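Local coordinates for protein glycoside hydrolase, GH17 family (Formosa sp. Hel1_33_131, PDB 6FCG) that probably hydrolyses internal beta-1,3-glucosidic bonds of laminarin, a storage glucan of marine microalgae, as an endo-laminarinase, at residues K60-Q65 / N90-H95; E70-M75 / L100-E105; Y116-A121 / V161-V166; W308-N313 / E367-L372. All blocks are in the same frame, centred on the assembly; numbering follows the deposited sequence.

In the fold
All four contacts belong to one TIM barrel. Contacts 1 and 2 alternate along the chain. Contact 1 pairs the loops in front of helices 68-80 and 95-109, and contact 2 pairs the helices themselves; their centres are about 15 Å apart. Contact 3 follows, joining strands 116-121 and 161-168 of the parallel sheet. It touches both: V91 of contact 1 packs on V119, and L100 of contact 2 packs on M117 and V161. Contacts 1 to 3 bind early strands, helices and loops into one continuous part of the barrel. Contact 4 comes last, its centre about 20 to 25 Å from the others and across the chain's centre from contact 3. It joins loops near the seventh strand.

Contact 1: residues K60-Q65 / N90-H95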
# COMPACT_ATOMS: atom_id res chain seq x y z
N LYS A 60 -12.34 -13.33 -29.59
CA LYS A 60 -12.44 -12.20 -28.67
C LYS A 60 -13.45 -11.12 -29.08
O LYS A 60 -13.55 -10.08 -28.43
CB LYS A 60 -11.06 -11.56 -28.49
CG LYS A 60 -9.99 -12.49 -27.92
CD LYS A 60 -8.64 -11.75 -27.91
CE LYS A 60 -7.46 -12.66 -27.61
NZ LYS A 60 -7.23 -12.76 -26.15
N SER A 61 -14.19 -11.35 -30.16
CA SER A 61 -15.27 -10.48 -30.57
C SER A 61 -16.42 -11.31 -31.14
O SER A 61 -16.22 -12.35 -31.78
CB SER A 61 -14.80 -9.49 -31.65
OG SER A 61 -15.88 -8.66 -32.08
N ARG A 62 -17.63 -10.86 -30.84
CA ARG A 62 -18.83 -11.48 -31.35
C ARG A 62 -19.06 -11.17 -32.83
O ARG A 62 -19.93 -11.77 -33.46
CB ARG A 62 -20.03 -11.08 -30.50
CG ARG A 62 -19.98 -11.61 -29.06
CD ARG A 62 -21.26 -11.24 -28.31
NE ARG A 62 -21.44 -9.77 -28.30
CZ ARG A 62 -22.58 -9.13 -28.09
NH1 ARG A 62 -23.73 -9.77 -27.85
NH2 ARG A 62 -22.58 -7.82 -28.11
N ASP A 63 -18.29 -10.24 -33.38
CA ASP A 63 -18.21 -10.04 -34.83
C ASP A 63 -17.82 -11.32 -35.56
O ASP A 63 -18.26 -11.54 -36.67
CB ASP A 63 -17.22 -8.91 -35.16
CG ASP A 63 -17.68 -7.52 -34.65
OD1 ASP A 63 -18.84 -7.34 -34.21
OD2 ASP A 63 -16.87 -6.58 -34.69
N PHE A 64 -17.01 -12.16 -34.93
CA PHE A 64 -16.67 -13.48 -35.43
C PHE A 64 -17.73 -14.50 -34.98
O PHE A 64 -17.58 -15.21 -33.97
CB PHE A 64 -15.25 -13.90 -34.97
CG PHE A 64 -14.14 -12.95 -35.43
CD1 PHE A 64 -13.70 -12.94 -36.75
CD2 PHE A 64 -13.51 -12.08 -34.50
CE1 PHE A 64 -12.68 -12.09 -37.16
CE2 PHE A 64 -12.49 -11.23 -34.90
CZ PHE A 64 -12.07 -11.24 -36.23
N GLN A 65 -18.82 -14.55 -35.73
CA GLN A 65 -19.92 -15.50 -35.48
C GLN A 65 -19.48 -16.93 -35.72
O GLN A 65 -18.85 -17.21 -36.73
CB GLN A 65 -21.12 -15.22 -36.40
CG GLN A 65 -21.90 -13.96 -36.03
CD GLN A 65 -22.63 -14.09 -34.70
OE1 GLN A 65 -23.07 -15.18 -34.32
NE2 GLN A 65 -22.74 -12.99 -33.97
N ASN A 90 -29.55 -12.92 -26.69
CA ASN A 90 -30.21 -12.02 -27.60
C ASN A 90 -30.54 -12.71 -28.91
O ASN A 90 -30.05 -13.80 -29.21
CB ASN A 90 -29.37 -10.79 -27.87
CG ASN A 90 -28.09 -11.11 -28.58
OD1 ASN A 90 -27.10 -11.44 -27.94
ND2 ASN A 90 -28.07 -11.01 -29.89
N VAL A 91 -31.43 -12.06 -29.64
CA VAL A 91 -31.83 -12.42 -31.00
C VAL A 91 -31.56 -11.31 -32.02
O VAL A 91 -32.14 -11.26 -33.10
CB VAL A 91 -33.27 -12.94 -31.08
CG1 VAL A 91 -33.47 -14.17 -30.24
CG2 VAL A 91 -34.37 -11.93 -30.68
N ARG A 92 -30.62 -10.43 -31.68
CA ARG A 92 -30.16 -9.36 -32.55
C ARG A 92 -29.07 -9.87 -33.50
O ARG A 92 -29.09 -9.62 -34.70
CB ARG A 92 -29.61 -8.23 -31.67
CG ARG A 92 -29.54 -6.86 -32.27
CD ARG A 92 -28.77 -5.92 -31.35
NE ARG A 92 -27.48 -5.68 -31.96
CZ ARG A 92 -26.29 -5.95 -31.45
NH1 ARG A 92 -26.14 -6.46 -30.26
NH2 ARG A 92 -25.23 -5.69 -32.18
N LEU A 93 -28.07 -10.51 -32.93
CA LEU A 93 -27.03 -11.11 -33.70
C LEU A 93 -27.56 -12.45 -34.15
O LEU A 93 -28.51 -12.97 -33.58
CB LEU A 93 -25.75 -11.23 -32.86
CG LEU A 93 -25.18 -9.90 -32.29
CD1 LEU A 93 -23.92 -10.14 -31.46
CD2 LEU A 93 -24.89 -8.85 -33.37
N ALA A 94 -26.89 -13.02 -35.14
CA ALA A 94 -27.32 -14.27 -35.81
C ALA A 94 -27.21 -15.53 -34.94
O ALA A 94 -27.85 -16.54 -35.23
CB ALA A 94 -26.50 -14.47 -37.08
N HIS A 95 -26.34 -15.46 -33.92
CA HIS A 95 -25.98 -16.57 -33.06
C HIS A 95 -27.14 -17.49 -32.63
O HIS A 95 -27.08 -18.69 -32.79
CB HIS A 95 -25.22 -15.97 -31.87
CG HIS A 95 -24.83 -16.95 -30.82
ND1 HIS A 95 -25.42 -16.98 -29.57
CD2 HIS A 95 -23.85 -17.88 -30.79
CE1 HIS A 95 -24.86 -17.92 -28.83
NE2 HIS A 95 -23.91 -18.49 -29.56
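L93 reaches across to R62 with its CD1 methyl and lies over one face of the guanidinium, offset toward the rim. The closest pair is R62 NH1 to L93 CD1, 3.6 Å. The arginine chain is bent at its third torsion (chi3 -58°), and this turns the flat group against the methyl. The other methyl, L93 CD2, sits over a face of the R92 guanidinium, so the two methyls of the leucine each lie on a different arginine. The arginine ends, R62 NH2 and R92 NH1, are 4.4 Å apart. The pair serves an anion: both arginines form salt bridges with the C-terminal carboxylate of H430 of the second subunit. The two loops follow strands 50-53 and 83-87 of the TIM barrel, and each leads into a helix. Contact 1 thus joins neighbouring loops of the barrel and offers part of them to another copy of the protein.

Q65 fills the other half of the contact. Its chain is bent at chi2 (-68°), which brings the amide across both L93 and H95. Q65 NE2 is 3.7 Å from L93 CB, and it is hydrogen-bonded to Y57 OH. On the other branch Q65 OE1 lies 3.4 Å from H95 CB. Putting an alanine at Q65 would probably leave the Y57 hydroxyl without its amide partner and open a gap beside L93 CB and H95 CB. H95 is also held by Y57 and G56: its ring stacks on Y57, and H95 NE2 is hydrogen-bonded to G56 N.

Contact 2: residues E70-M75 / L100-E105; sequences ELKEDM and LKAIRE
Two neighbouring helices of the TIM barrel's outer layer, 68-80 and 95-109, meet here through L71, K72 and M75 on one side and A102, I103 and E105 on the other. Their local axes come within 8.9 Å and are inclined at 65°. A102 is the point of closest backbone approach. Its small side chain lets the helices come near: the CA atoms of K72 and A102 are 5.6 Å apart. A102 CB touches two side chains of the facing helix, L71 CB at 4.0 Å and K72 CG at 3.8 Å. K72 then runs on past A102 and bends at chi3 (78°) to bring its ammonium group to E105. K72 NZ donates to E105 OE2 at 2.8 Å, nearly along the carboxylate C-O bond, in a salt bridge. The two chains meet at about a right angle. E109 OE1 forms a second salt bridge with the same nitrogen, so two carboxylates of one helix hold the lysine. On the other flank M75 turns twice, at chi2 and chi3. Its sulfur lies across I103, with M75 SD 3.8 Å from I103 CG1.

M75 and K72 also pack on L106 of helix 95-109, and L71 reaches N98 and I99. Beneath helix 95-109 runs strand 116-121, where M117 receives I103 and L100.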
# COMPACT_ATOMS: atom_id res chain seq x y z
N GLU A 70 -19.64 -25.33 -36.55
CA GLU A 70 -19.06 -25.14 -35.20
C GLU A 70 -20.08 -25.32 -34.07
O GLU A 70 -19.83 -26.02 -33.08
CB GLU A 70 -18.35 -23.80 -35.10
CG GLU A 70 -17.07 -23.72 -35.90
CD GLU A 70 -16.45 -22.31 -35.99
OE1 GLU A 70 -17.18 -21.29 -36.00
OE2 GLU A 70 -15.21 -22.21 -36.07
N LEU A 71 -21.26 -24.75 -34.24
CA LEU A 71 -22.32 -24.92 -33.26
C LEU A 71 -22.77 -26.37 -33.10
O LEU A 71 -23.10 -26.78 -31.98
CB LEU A 71 -23.51 -24.03 -33.60
CG LEU A 71 -23.22 -22.51 -33.62
CD1 LEU A 71 -24.37 -21.78 -34.28
CD2 LEU A 71 -22.93 -21.98 -32.23
N LYS A 72 -22.77 -27.14 -34.18
CA LYS A 72 -23.13 -28.55 -34.10
C LYS A 72 -22.14 -29.36 -33.28
O LYS A 72 -22.53 -30.21 -32.50
CB LYS A 72 -23.25 -29.17 -35.49
CG LYS A 72 -24.50 -28.74 -36.24
CD LYS A 72 -24.43 -29.07 -37.72
CE LYS A 72 -24.71 -30.53 -38.00
NZ LYS A 72 -24.94 -30.70 -39.46
N GLU A 73 -20.86 -29.05 -33.44
CA GLU A 73 -19.82 -29.60 -32.57
C GLU A 73 -20.21 -29.43 -31.09
O GLU A 73 -20.22 -30.41 -30.33
CB GLU A 73 -18.46 -28.95 -32.86
CG GLU A 73 -17.80 -29.36 -34.17
CD GLU A 73 -16.51 -28.60 -34.49
OE1 GLU A 73 -16.33 -27.44 -34.06
OE2 GLU A 73 -15.63 -29.18 -35.17
N ASP A 74 -20.60 -28.22 -30.70
CA ASP A 74 -20.98 -27.92 -29.31
C ASP A 74 -22.20 -28.68 -28.87
O ASP A 74 -22.25 -29.24 -27.77
CB ASP A 74 -21.23 -26.42 -29.11
CG ASP A 74 -19.98 -25.59 -29.26
OD1 ASP A 74 -18.89 -26.17 -29.43
OD2 ASP A 74 -20.05 -24.34 -29.26
N MET A 75 -23.20 -28.69 -29.73
CA MET A 75 -24.43 -29.38 -29.43
C MET A 75 -24.17 -30.85 -29.17
O MET A 75 -24.76 -31.42 -28.24
CB MET A 75 -25.45 -29.22 -30.55
CG MET A 75 -26.00 -27.82 -30.80
SD MET A 75 -26.71 -26.96 -29.39
CE MET A 75 -25.29 -25.99 -28.84
N LEU A 100 -30.48 -22.63 -33.45
CA LEU A 100 -31.72 -23.30 -33.83
C LEU A 100 -31.54 -24.05 -35.14
O LEU A 100 -31.96 -25.21 -35.23
CB LEU A 100 -32.87 -22.31 -33.88
CG LEU A 100 -33.30 -21.75 -32.52
CD1 LEU A 100 -34.15 -20.50 -32.66
CD2 LEU A 100 -34.05 -22.79 -31.69
N LYS A 101 -30.86 -23.45 -36.13
CA LYS A 101 -30.58 -24.13 -37.40
C LYS A 101 -29.76 -25.40 -37.21
O LYS A 101 -30.05 -26.45 -37.81
CB LYS A 101 -29.90 -23.21 -38.42
CG LYS A 101 -30.90 -22.26 -39.06
CD LYS A 101 -30.28 -21.15 -39.91
CE LYS A 101 -31.35 -20.08 -40.11
NZ LYS A 101 -30.91 -18.97 -40.97
N ALA A 102 -28.76 -25.28 -36.35
CA ALA A 102 -27.86 -26.35 -36.02
C ALA A 102 -28.58 -27.49 -35.35
O ALA A 102 -28.35 -28.64 -35.70
CB ALA A 102 -26.75 -25.85 -35.11
N ILE A 103 -29.44 -27.17 -34.38
CA ILE A 103 -30.20 -28.19 -33.68
C ILE A 103 -31.13 -28.87 -34.67
O ILE A 103 -31.23 -30.10 -34.66
CB ILE A 103 -30.98 -27.62 -32.48
CG1 ILE A 103 -29.98 -27.13 -31.40
CG2 ILE A 103 -31.92 -28.66 -31.87
CD1 ILE A 103 -30.60 -26.40 -30.24
N ARG A 104 -31.78 -28.10 -35.55
CA ARG A 104 -32.67 -28.67 -36.55
C ARG A 104 -31.93 -29.65 -37.45
O ARG A 104 -32.40 -30.79 -37.63
CB ARG A 104 -33.37 -27.62 -37.39
CG ARG A 104 -34.32 -28.25 -38.40
CD ARG A 104 -35.09 -27.26 -39.24
NE ARG A 104 -36.24 -26.50 -38.69
CZ ARG A 104 -37.06 -26.81 -37.66
NH1 ARG A 104 -36.93 -27.92 -36.87
NH2 ARG A 104 -38.04 -25.94 -37.40
N GLU A 105 -30.76 -29.27 -37.97
CA GLU A 105 -29.96 -30.21 -38.76
C GLU A 105 -29.64 -31.50 -38.00
O GLU A 105 -29.78 -32.59 -38.56
CB GLU A 105 -28.66 -29.58 -39.25
CG GLU A 105 -28.84 -28.67 -40.45
CD GLU A 105 -27.51 -28.18 -41.03
OE1 GLU A 105 -27.49 -27.07 -41.60
OE2 GLU A 105 -26.49 -28.90 -40.90

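Contact 3: residues Y116-A121 / V161-V166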
# COMPACT_ATOMS: atom_id res chain seq x y z
N TYR A 116 -33.53 -28.57 -26.37
CA TYR A 116 -34.51 -27.49 -26.27
C TYR A 116 -33.85 -26.17 -25.95
O TYR A 116 -32.69 -26.13 -25.53
CB TYR A 116 -35.52 -27.82 -25.22
CG TYR A 116 -36.19 -29.13 -25.51
CD1 TYR A 116 -37.13 -29.23 -26.53
CD2 TYR A 116 -35.85 -30.27 -24.82
CE1 TYR A 116 -37.74 -30.43 -26.81
CE2 TYR A 116 -36.46 -31.48 -25.09
CZ TYR A 116 -37.41 -31.56 -26.08
OH TYR A 116 -37.99 -32.77 -26.35
N MET A 117 -34.58 -25.09 -26.18
CA MET A 117 -34.03 -23.74 -26.01
C MET A 117 -34.92 -22.78 -25.25
O MET A 117 -36.12 -22.70 -25.49
CB MET A 117 -33.70 -23.13 -27.36
CG MET A 117 -32.92 -21.82 -27.25
SD MET A 117 -32.14 -21.18 -28.78
CE MET A 117 -31.38 -22.66 -29.43
N MET A 118 -34.30 -22.05 -24.31
CA MET A 118 -34.84 -20.85 -23.65
C MET A 118 -34.27 -19.67 -24.40
O MET A 118 -33.07 -19.44 -24.31
CB MET A 118 -34.41 -20.84 -22.19
CG MET A 118 -34.83 -19.61 -21.38
SD MET A 118 -34.11 -19.65 -19.71
CE MET A 118 -34.57 -18.01 -19.17
N VAL A 119 -35.09 -18.96 -25.18
CA VAL A 119 -34.61 -17.87 -26.03
C VAL A 119 -34.71 -16.55 -25.32
O VAL A 119 -35.78 -16.16 -24.86
CB VAL A 119 -35.37 -17.76 -27.35
CG1 VAL A 119 -34.97 -16.51 -28.11
CG2 VAL A 119 -35.08 -18.96 -28.21
N GLY A 120 -33.59 -15.85 -25.25
CA GLY A 120 -33.50 -14.54 -24.63
C GLY A 120 -33.71 -13.44 -25.64
O GLY A 120 -33.06 -13.39 -26.69
N ALA A 121 -34.67 -12.58 -25.31
CA ALA A 121 -34.91 -11.34 -26.03
C ALA A 121 -34.26 -10.28 -25.16
O ALA A 121 -34.65 -10.12 -23.99
CB ALA A 121 -36.39 -11.09 -26.19
N VAL A 161 -37.84 -24.35 -29.32
CA VAL A 161 -38.05 -23.18 -28.45
C VAL A 161 -39.21 -23.44 -27.48
O VAL A 161 -40.36 -23.52 -27.91
CB VAL A 161 -38.33 -21.91 -29.27
CG1 VAL A 161 -38.67 -20.73 -28.37
CG2 VAL A 161 -37.13 -21.58 -30.14
N LYS A 162 -38.89 -23.57 -26.20
CA LYS A 162 -39.90 -23.78 -25.16
C LYS A 162 -40.15 -22.61 -24.22
O LYS A 162 -41.12 -22.64 -23.48
CB LYS A 162 -39.49 -24.98 -24.32
CG LYS A 162 -39.31 -26.24 -25.13
CD LYS A 162 -40.63 -26.70 -25.76
CE LYS A 162 -40.40 -27.58 -26.98
NZ LYS A 162 -41.66 -27.67 -27.73
N VAL A 163 -39.27 -21.61 -24.24
CA VAL A 163 -39.37 -20.45 -23.36
C VAL A 163 -38.86 -19.22 -24.09
O VAL A 163 -37.86 -19.28 -24.82
CB VAL A 163 -38.55 -20.65 -22.04
CG1 VAL A 163 -38.54 -19.38 -21.17
CG2 VAL A 163 -39.06 -21.81 -21.20
N ILE A 164 -39.57 -18.11 -23.90
CA ILE A 164 -39.01 -16.80 -24.20
C ILE A 164 -38.79 -16.04 -22.90
O ILE A 164 -39.70 -15.91 -22.11
CB ILE A 164 -39.88 -15.99 -25.14
CG1 ILE A 164 -40.03 -16.73 -26.47
CG2 ILE A 164 -39.26 -14.62 -25.38
CD1 ILE A 164 -40.95 -16.06 -27.47
N ALA A 165 -37.58 -15.54 -22.71
CA ALA A 165 -37.22 -14.69 -21.58
C ALA A 165 -37.13 -13.25 -22.04
O ALA A 165 -36.34 -12.92 -22.95
CB ALA A 165 -35.89 -15.12 -21.01
N VAL A 166 -37.95 -12.39 -21.44
CA VAL A 166 -37.95 -10.95 -21.72
C VAL A 166 -36.93 -10.27 -20.83
O VAL A 166 -37.18 -10.03 -19.64
CB VAL A 166 -39.33 -10.34 -21.46
CG1 VAL A 166 -39.32 -8.84 -21.72
CG2 VAL A 166 -40.37 -11.00 -22.34
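M118 and V163 meet on one face of the sheet, and V119 and V161 on the other. With chi1 at 177° and the chain straight beyond CG, M118 spans from V163 to A165. M118 CG rests 3.7 Å from V163 CG1. Its methyl goes further and lands on the small A165, with M118 CE 3.7 Å from A165 CB. The alanine leaves the hollow that the methyl fills. G120 beside it adds no bump to this face. On the opposite face V119 CG2 fits against the valine fork of V161, 3.8 Å from V161 CG2.

The strands are parallel neighbours in the TIM barrel wall. M118, V163 and A165 face its interior, where T208 lies against all three. M117, V161 and I164 point out to helices 95-109 and 182-197. In related clan members the acid/base glutamate lies at the end of the fourth strand, the place that strand 161-168 appears to take. The register slips by one residue at K162, a beta bulge. K162 N donates to M117 O at 3.0 Å. Beyond the bulge V119 N, A165 N and A121 N bond regularly to V163 O, V119 O and A165 O.

K162 bends at chi2 (-65°) and passes obliquely by the Y116 ring, with K162 CE 3.7 Å from Y116 CD1. An alanine in place of K162 would probably uncover this part of the ring and leave P158 O and V38 O without their ammonium partner. Y116 OH is hydrogen-bonded to E114.

Contact 4: residues W308-N313 / E367-L372; sequences WASFSN and ENHFGL
H369 O is met from two backbone positions of the other loop. S310 N donates to H369 O at 3.0 Å in a nearly straight bond (170°). A309 CA lies 3.4 Å from the same H369 O and makes a CA-H...O contact. Both segments lie in loop regions of the TIM barrel. Segment 308-313 comes after strand 301-305. Segment 367-372 comes after helix 326-342 and opens with the end of a 3-10 turn. In related family enzymes the nucleophile lies at the end of the seventh strand, and strand 301-305 is consistent with that position. The contact is therefore probably close to the catalytic end of the barrel.

Ring contacts add to this bond. The F370 ring lies with its face against the A309 methyl. A309 CB is 3.8 Å from the F370 ring centroid and only 5° off the ring normal, a CH-pi contact over the centre. W308 N approaches the same ring at its edge, while the W308 indole turns away toward helices 244-250 and 266-294 and bonds through NE1 to A323 O.

F311 packs on H369. The two side chains lie side by side, pointing the same way. F311 CB sits over one face of the imidazole, 3.9 Å from the H369 ring centroid. The F311 ring turns its edge to the H369 face, with centroids 5.5 Å apart. S310 OG is hydrogen-bonded to K380. The imidazole is also tied at its far end, where H369 NE2 is hydrogen-bonded to S363 O.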
# COMPACT_ATOMS: atom_id res chain seq x y z
N TRP A 308 -19.31 -20.21 -11.30
CA TRP A 308 -18.10 -20.00 -10.52
C TRP A 308 -16.87 -20.16 -11.42
O TRP A 308 -16.56 -21.26 -11.85
CB TRP A 308 -18.08 -21.03 -9.38
CG TRP A 308 -17.15 -20.75 -8.30
CD1 TRP A 308 -15.78 -20.87 -8.33
CD2 TRP A 308 -17.48 -20.31 -6.99
NE1 TRP A 308 -15.25 -20.54 -7.12
CE2 TRP A 308 -16.26 -20.18 -6.28
CE3 TRP A 308 -18.67 -20.01 -6.35
CZ2 TRP A 308 -16.21 -19.77 -4.96
CZ3 TRP A 308 -18.63 -19.60 -5.03
CH2 TRP A 308 -17.40 -19.48 -4.35
N ALA A 309 -16.18 -19.06 -11.72
CA ALA A 309 -15.11 -19.08 -12.70
C ALA A 309 -13.88 -19.82 -12.23
O ALA A 309 -13.60 -19.90 -11.02
CB ALA A 309 -14.77 -17.66 -13.09
N SER A 310 -13.15 -20.39 -13.18
CA SER A 310 -11.95 -21.17 -12.89
C SER A 310 -10.68 -20.33 -12.85
O SER A 310 -9.62 -20.85 -12.49
CB SER A 310 -11.77 -22.27 -13.93
OG SER A 310 -11.53 -21.74 -15.22
N PHE A 311 -10.77 -19.05 -13.19
CA PHE A 311 -9.61 -18.18 -13.12
C PHE A 311 -10.01 -16.72 -12.98
O PHE A 311 -11.02 -16.32 -13.53
CB PHE A 311 -8.73 -18.36 -14.37
CG PHE A 311 -7.43 -17.65 -14.29
CD1 PHE A 311 -6.34 -18.25 -13.68
CD2 PHE A 311 -7.29 -16.36 -14.77
CE1 PHE A 311 -5.12 -17.58 -13.56
CE2 PHE A 311 -6.07 -15.68 -14.67
CZ PHE A 311 -4.98 -16.30 -14.06
N SER A 312 -9.22 -15.93 -12.24
CA SER A 312 -9.40 -14.48 -12.15
C SER A 312 -8.09 -13.79 -11.83
O SER A 312 -7.41 -14.16 -10.88
CB SER A 312 -10.39 -14.09 -11.05
OG SER A 312 -10.50 -12.66 -10.93
N ASN A 313 -7.78 -12.74 -12.59
CA ASN A 313 -6.64 -11.88 -12.27
C ASN A 313 -7.07 -10.53 -11.62
O ASN A 313 -6.27 -9.62 -11.54
CB ASN A 313 -5.78 -11.64 -13.52
CG ASN A 313 -6.47 -10.80 -14.59
OD1 ASN A 313 -7.59 -10.31 -14.42
ND2 ASN A 313 -5.79 -10.60 -15.66
N GLU A 367 -14.70 -13.17 -16.31
CA GLU A 367 -15.75 -13.31 -17.34
C GLU A 367 -15.43 -14.30 -18.47
O GLU A 367 -16.33 -14.93 -19.01
CB GLU A 367 -16.11 -11.92 -17.92
CG GLU A 367 -16.89 -11.04 -16.95
CD GLU A 367 -18.31 -11.53 -16.67
OE1 GLU A 367 -18.59 -11.60 -15.49
OE2 GLU A 367 -19.13 -11.91 -17.53
N ASN A 368 -14.15 -14.45 -18.80
CA ASN A 368 -13.70 -15.38 -19.83
C ASN A 368 -13.50 -16.81 -19.33
O ASN A 368 -13.01 -17.63 -20.08
CB ASN A 368 -12.36 -14.89 -20.44
CG ASN A 368 -12.43 -13.46 -20.98
OD1 ASN A 368 -13.42 -13.06 -21.63
ND2 ASN A 368 -11.39 -12.67 -20.72
N HIS A 369 -13.85 -17.12 -18.10
CA HIS A 369 -13.45 -18.41 -17.53
C HIS A 369 -14.57 -19.13 -16.82
O HIS A 369 -14.34 -19.98 -15.94
CB HIS A 369 -12.22 -18.24 -16.63
CG HIS A 369 -11.00 -17.80 -17.37
ND1 HIS A 369 -10.24 -18.66 -18.13
CD2 HIS A 369 -10.42 -16.58 -17.49
CE1 HIS A 369 -9.23 -18.00 -18.68
NE2 HIS A 369 -9.32 -16.74 -18.30
N PHE A 370 -15.80 -18.86 -17.24
CA PHE A 370 -16.94 -19.52 -16.60
C PHE A 370 -17.32 -20.91 -17.17
O PHE A 370 -18.20 -21.56 -16.64
CB PHE A 370 -18.14 -18.59 -16.63
CG PHE A 370 -18.14 -17.58 -15.53
CD1 PHE A 370 -18.67 -17.91 -14.29
CD2 PHE A 370 -17.64 -16.32 -15.74
CE1 PHE A 370 -18.69 -16.99 -13.27
CE2 PHE A 370 -17.65 -15.38 -14.72
CZ PHE A 370 -18.18 -15.71 -13.50
N GLY A 371 -16.64 -21.34 -18.23
CA GLY A 371 -16.93 -22.60 -18.86
C GLY A 371 -16.69 -23.81 -18.00
O GLY A 371 -15.94 -23.76 -17.03
N LEU A 372 -17.39 -24.90 -18.35
CA LEU A 372 -17.01 -26.25 -17.91
C LEU A 372 -15.89 -26.75 -18.81
O LEU A 372 -15.10 -27.62 -18.42
CB LEU A 372 -18.19 -27.18 -17.95
CG LEU A 372 -19.43 -26.75 -17.20
CD1 LEU A 372 -20.56 -27.71 -17.49
CD2 LEU A 372 -19.19 -26.65 -15.70